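Local coordinates for protein transcriptional activator TenA-1 (Sulfolobus solfataricus P2, PDB 2QZC) that is a putative TenA-like thiaminase that probably breaks down thiamin or related pyrimidine compounds, at residues Trp19-Leu29 with Pro136-Tyr147. Sequence-based numbering, arbitrary orientation. Where two conformers were deposited one is given.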
# COMPACT_ATOMS: atom_id res chain seq x y z
N TRP A 19 -1.85 -23.96 -17.96
CA TRP A 19 -2.95 -23.43 -17.18
C TRP A 19 -3.70 -24.50 -16.43
O TRP A 19 -3.91 -24.38 -15.22
CB TRP A 19 -3.89 -22.55 -18.00
CG TRP A 19 -4.84 -21.79 -17.12
CD1 TRP A 19 -6.18 -22.01 -16.99
CD2 TRP A 19 -4.53 -20.69 -16.24
NE1 TRP A 19 -6.73 -21.13 -16.08
CE2 TRP A 19 -5.75 -20.29 -15.63
CE3 TRP A 19 -3.36 -19.99 -15.92
CZ2 TRP A 19 -5.80 -19.23 -14.69
CZ3 TRP A 19 -3.43 -18.94 -15.02
CH2 TRP A 19 -4.61 -18.57 -14.42
N ASN A 20 -4.09 -25.56 -17.11
CA ASN A 20 -4.80 -26.65 -16.42
C ASN A 20 -3.89 -27.43 -15.48
O ASN A 20 -4.37 -27.96 -14.47
CB ASN A 20 -5.57 -27.56 -17.39
CG ASN A 20 -6.85 -26.89 -17.90
OD1 ASN A 20 -7.40 -25.97 -17.28
ND2 ASN A 20 -7.31 -27.34 -19.05
N LYS A 21 -2.59 -27.50 -15.78
CA LYS A 21 -1.64 -28.13 -14.83
C LYS A 21 -1.64 -27.40 -13.49
O LYS A 21 -1.36 -27.99 -12.45
CB LYS A 21 -0.23 -28.23 -15.40
CG LYS A 21 -0.11 -29.28 -16.50
CD LYS A 21 1.27 -29.37 -17.07
CE LYS A 21 1.33 -30.46 -18.15
NZ LYS A 21 2.75 -30.62 -18.58
N TYR A 22 -1.92 -26.09 -13.53
CA TYR A 22 -2.04 -25.24 -12.34
C TYR A 22 -3.43 -25.37 -11.69
O TYR A 22 -3.54 -25.80 -10.53
CB TYR A 22 -1.72 -23.78 -12.74
CG TYR A 22 -2.12 -22.67 -11.78
CD1 TYR A 22 -2.10 -22.84 -10.41
CD2 TYR A 22 -2.43 -21.39 -12.27
CE1 TYR A 22 -2.47 -21.82 -9.55
CE2 TYR A 22 -2.77 -20.34 -11.41
CZ TYR A 22 -2.73 -20.57 -10.05
OH TYR A 22 -3.07 -19.55 -9.18
N VAL A 23 -4.48 -24.98 -12.39
CA VAL A 23 -5.80 -24.88 -11.78
C VAL A 23 -6.53 -26.22 -11.60
O VAL A 23 -7.51 -26.26 -10.86
CB VAL A 23 -6.71 -23.84 -12.45
CG1 VAL A 23 -6.08 -22.43 -12.41
CG2 VAL A 23 -7.09 -24.26 -13.88
N LYS A 24 -6.03 -27.26 -12.25
CA LYS A 24 -6.56 -28.63 -12.08
C LYS A 24 -5.46 -29.55 -11.54
O LYS A 24 -5.49 -30.77 -11.74
CB LYS A 24 -7.14 -29.19 -13.40
CG LYS A 24 -8.22 -28.35 -14.00
CD LYS A 24 -8.76 -28.98 -15.31
CE LYS A 24 -10.05 -28.28 -15.79
NZ LYS A 24 -10.58 -28.93 -16.99
N HIS A 25 -4.50 -28.98 -10.78
CA HIS A 25 -3.41 -29.76 -10.20
C HIS A 25 -3.94 -30.85 -9.26
O HIS A 25 -4.97 -30.67 -8.62
CB HIS A 25 -2.50 -28.81 -9.37
CG HIS A 25 -1.17 -29.37 -9.04
ND1 HIS A 25 -0.94 -30.26 -8.01
CD2 HIS A 25 0.04 -29.13 -9.61
CE1 HIS A 25 0.35 -30.56 -7.99
NE2 HIS A 25 0.96 -29.89 -8.96
N GLU A 26 -3.20 -31.96 -9.18
CA GLU A 26 -3.48 -33.06 -8.25
C GLU A 26 -3.84 -32.55 -6.85
O GLU A 26 -4.79 -33.03 -6.22
CB GLU A 26 -2.26 -33.97 -8.15
CG GLU A 26 -2.37 -35.13 -7.15
CD GLU A 26 -1.15 -36.03 -7.13
OE1 GLU A 26 -0.20 -35.83 -7.91
OE2 GLU A 26 -1.16 -36.95 -6.28
N PHE A 27 -3.08 -31.59 -6.34
CA PHE A 27 -3.32 -31.01 -5.01
C PHE A 27 -4.77 -30.51 -4.91
O PHE A 27 -5.45 -30.75 -3.91
CB PHE A 27 -2.34 -29.86 -4.76
CG PHE A 27 -2.38 -29.28 -3.36
CD1 PHE A 27 -3.36 -28.35 -2.98
CD2 PHE A 27 -1.39 -29.58 -2.44
CE1 PHE A 27 -3.36 -27.76 -1.70
CE2 PHE A 27 -1.38 -29.00 -1.17
CZ PHE A 27 -2.38 -28.10 -0.80
N ILE A 28 -5.21 -29.77 -5.92
CA ILE A 28 -6.56 -29.22 -5.99
C ILE A 28 -7.63 -30.31 -6.14
O ILE A 28 -8.68 -30.24 -5.49
CB ILE A 28 -6.67 -28.20 -7.14
CG1 ILE A 28 -5.83 -26.98 -6.75
CG2 ILE A 28 -8.15 -27.84 -7.48
CD1 ILE A 28 -5.49 -26.11 -7.99
N LEU A 29 -7.36 -31.31 -6.99
CA LEU A 29 -8.29 -32.43 -7.16
C LEU A 29 -8.49 -33.17 -5.85
O LEU A 29 -9.62 -33.58 -5.54
CB LEU A 29 -7.79 -33.40 -8.24
CG LEU A 29 -7.57 -32.84 -9.65
CD1 LEU A 29 -7.09 -33.93 -10.67
CD2 LEU A 29 -8.81 -32.08 -10.15
N PRO A 136 -1.42 -14.60 -12.15
CA PRO A 136 -1.74 -16.03 -11.98
C PRO A 136 -2.17 -16.44 -10.57
O PRO A 136 -3.16 -17.16 -10.41
CB PRO A 136 -0.44 -16.71 -12.42
CG PRO A 136 0.10 -15.75 -13.47
CD PRO A 136 -0.13 -14.42 -12.86
N CYS A 137 -1.47 -15.96 -9.55
CA CYS A 137 -1.82 -16.24 -8.18
C CYS A 137 -3.24 -15.75 -7.84
O CYS A 137 -4.07 -16.48 -7.32
CB CYS A 137 -0.81 -15.55 -7.29
SG CYS A 137 -1.24 -15.58 -5.63
N MSE A 138 -3.51 -14.50 -8.21
CA MSE A 138 -4.79 -13.89 -7.82
C MSE A 138 -5.96 -14.44 -8.59
O MSE A 138 -6.94 -14.93 -8.01
CB MSE A 138 -4.69 -12.38 -7.96
CG MSE A 138 -3.62 -11.74 -7.08
SE MSE A 138 -3.81 -12.02 -5.13
CE MSE A 138 -5.49 -11.18 -4.89
N PHE A 139 -5.84 -14.43 -9.89
CA PHE A 139 -6.92 -14.90 -10.76
C PHE A 139 -7.11 -16.40 -10.66
O PHE A 139 -8.25 -16.88 -10.56
CB PHE A 139 -6.68 -14.48 -12.24
CG PHE A 139 -7.86 -14.78 -13.16
CD1 PHE A 139 -8.90 -13.89 -13.22
CD2 PHE A 139 -7.89 -15.94 -13.92
CE1 PHE A 139 -9.97 -14.14 -14.04
CE2 PHE A 139 -8.99 -16.21 -14.73
CZ PHE A 139 -10.02 -15.31 -14.77
N GLY A 140 -6.01 -17.15 -10.63
CA GLY A 140 -6.08 -18.58 -10.55
C GLY A 140 -6.74 -19.03 -9.27
O GLY A 140 -7.52 -19.98 -9.29
N TYR A 141 -6.43 -18.38 -8.15
CA TYR A 141 -7.09 -18.77 -6.90
C TYR A 141 -8.60 -18.49 -6.90
O TYR A 141 -9.36 -19.21 -6.25
CB TYR A 141 -6.40 -18.17 -5.67
CG TYR A 141 -5.24 -18.99 -5.13
CD1 TYR A 141 -4.24 -19.52 -5.97
CD2 TYR A 141 -5.15 -19.27 -3.79
CE1 TYR A 141 -3.16 -20.25 -5.47
CE2 TYR A 141 -4.07 -19.98 -3.28
CZ TYR A 141 -3.12 -20.53 -4.10
OH TYR A 141 -2.08 -21.24 -3.55
N SER A 142 -9.03 -17.49 -7.66
CA SER A 142 -10.48 -17.24 -7.82
C SER A 142 -11.16 -18.46 -8.46
O SER A 142 -12.21 -18.94 -7.97
CB SER A 142 -10.69 -15.99 -8.68
OG SER A 142 -12.08 -15.65 -8.68
N ILE A 143 -10.53 -19.00 -9.51
CA ILE A 143 -11.00 -20.18 -10.26
C ILE A 143 -11.00 -21.42 -9.37
O ILE A 143 -11.94 -22.23 -9.36
CB ILE A 143 -10.11 -20.41 -11.54
CG1 ILE A 143 -10.45 -19.35 -12.58
CG2 ILE A 143 -10.29 -21.83 -12.15
CD1 ILE A 143 -9.55 -19.39 -13.76
N VAL A 144 -9.91 -21.60 -8.67
CA VAL A 144 -9.75 -22.76 -7.81
C VAL A 144 -10.74 -22.74 -6.66
O VAL A 144 -11.32 -23.77 -6.32
CB VAL A 144 -8.29 -22.86 -7.30
CG1 VAL A 144 -8.12 -23.95 -6.20
CG2 VAL A 144 -7.33 -23.10 -8.49
N GLY A 145 -10.94 -21.58 -6.06
CA GLY A 145 -11.92 -21.45 -4.98
C GLY A 145 -13.32 -21.80 -5.45
O GLY A 145 -14.05 -22.51 -4.72
N ASP A 146 -13.71 -21.37 -6.65
CA ASP A 146 -15.05 -21.72 -7.20
C ASP A 146 -15.22 -23.24 -7.37
O ASP A 146 -16.36 -23.75 -7.27
CB ASP A 146 -15.30 -21.07 -8.55
CG ASP A 146 -15.41 -19.56 -8.46
OD1 ASP A 146 -15.59 -18.98 -7.36
OD2 ASP A 146 -15.30 -18.96 -9.55
N TYR A 147 -14.14 -23.95 -7.63
CA TYR A 147 -14.16 -25.39 -7.79
C TYR A 147 -14.19 -26.13 -6.45
O TYR A 147 -15.04 -27.00 -6.20
CB TYR A 147 -12.97 -25.83 -8.62
CG TYR A 147 -12.87 -27.31 -8.88
CD1 TYR A 147 -13.81 -27.97 -9.65
CD2 TYR A 147 -11.81 -28.04 -8.38
CE1 TYR A 147 -13.69 -29.36 -9.89
CE2 TYR A 147 -11.67 -29.40 -8.61
CZ TYR A 147 -12.60 -30.05 -9.37
OH TYR A 147 -12.42 -31.42 -9.58
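Pro136 meets Tyr22 where helix 127-148 of this all-helical, heme oxygenase-like fold packs against helix 18-23 and the start of helix 26-32. The carbonyl oxygen of Pro136 takes the one hydrogen bond between the segments, from Tyr22 OH at 2.7 Å, with the hydroxyl standing 46° out of the carbonyl plane. Gly140 N reaches the same oxygen from the opposite face, so the helical bond survives beside the phenol. A chi1 of 165° swings the Tyr22 ring away from its own backbone N and brings the hydroxyl to Pro136 O; Tyr22 CD2 and Val23 CG1 both lie over one face of the Trp19 indole, near its rim. Phe139 turns its ring edge to Trp19, its CD2 lying 4.0 Å from Trp19 CZ2, with Ile12 of helix 6-14 touching both side chains. Gly140 lets the phenol in: its CA is 3.4 Å from Tyr22 OH, and a CB would run into that oxygen. Tyr141 brings the CD1 edge of its ring up to the same hydroxyl, while its own OH bonds to Tyr44. Replacing Tyr22 with a phenylalanine would probably cost Pro136 O its side-chain donor and leave the ring less firmly fixed beside Gly140. One turn after Phe139, Ile143 places CD1 at the edge of the Trp19 indole, 3.9 Å from CZ2, and CG2 against Val23 CB. Val144 CG2 touches both Val23 and Ile28, 3.6 Å from Ile28 CD1. Tyr147 ends the interface at its more exposed margin: Ile28 CG2 meets the ring edge at CD2, and Tyr147 OH lies 3.7 Å from Leu29 CD2.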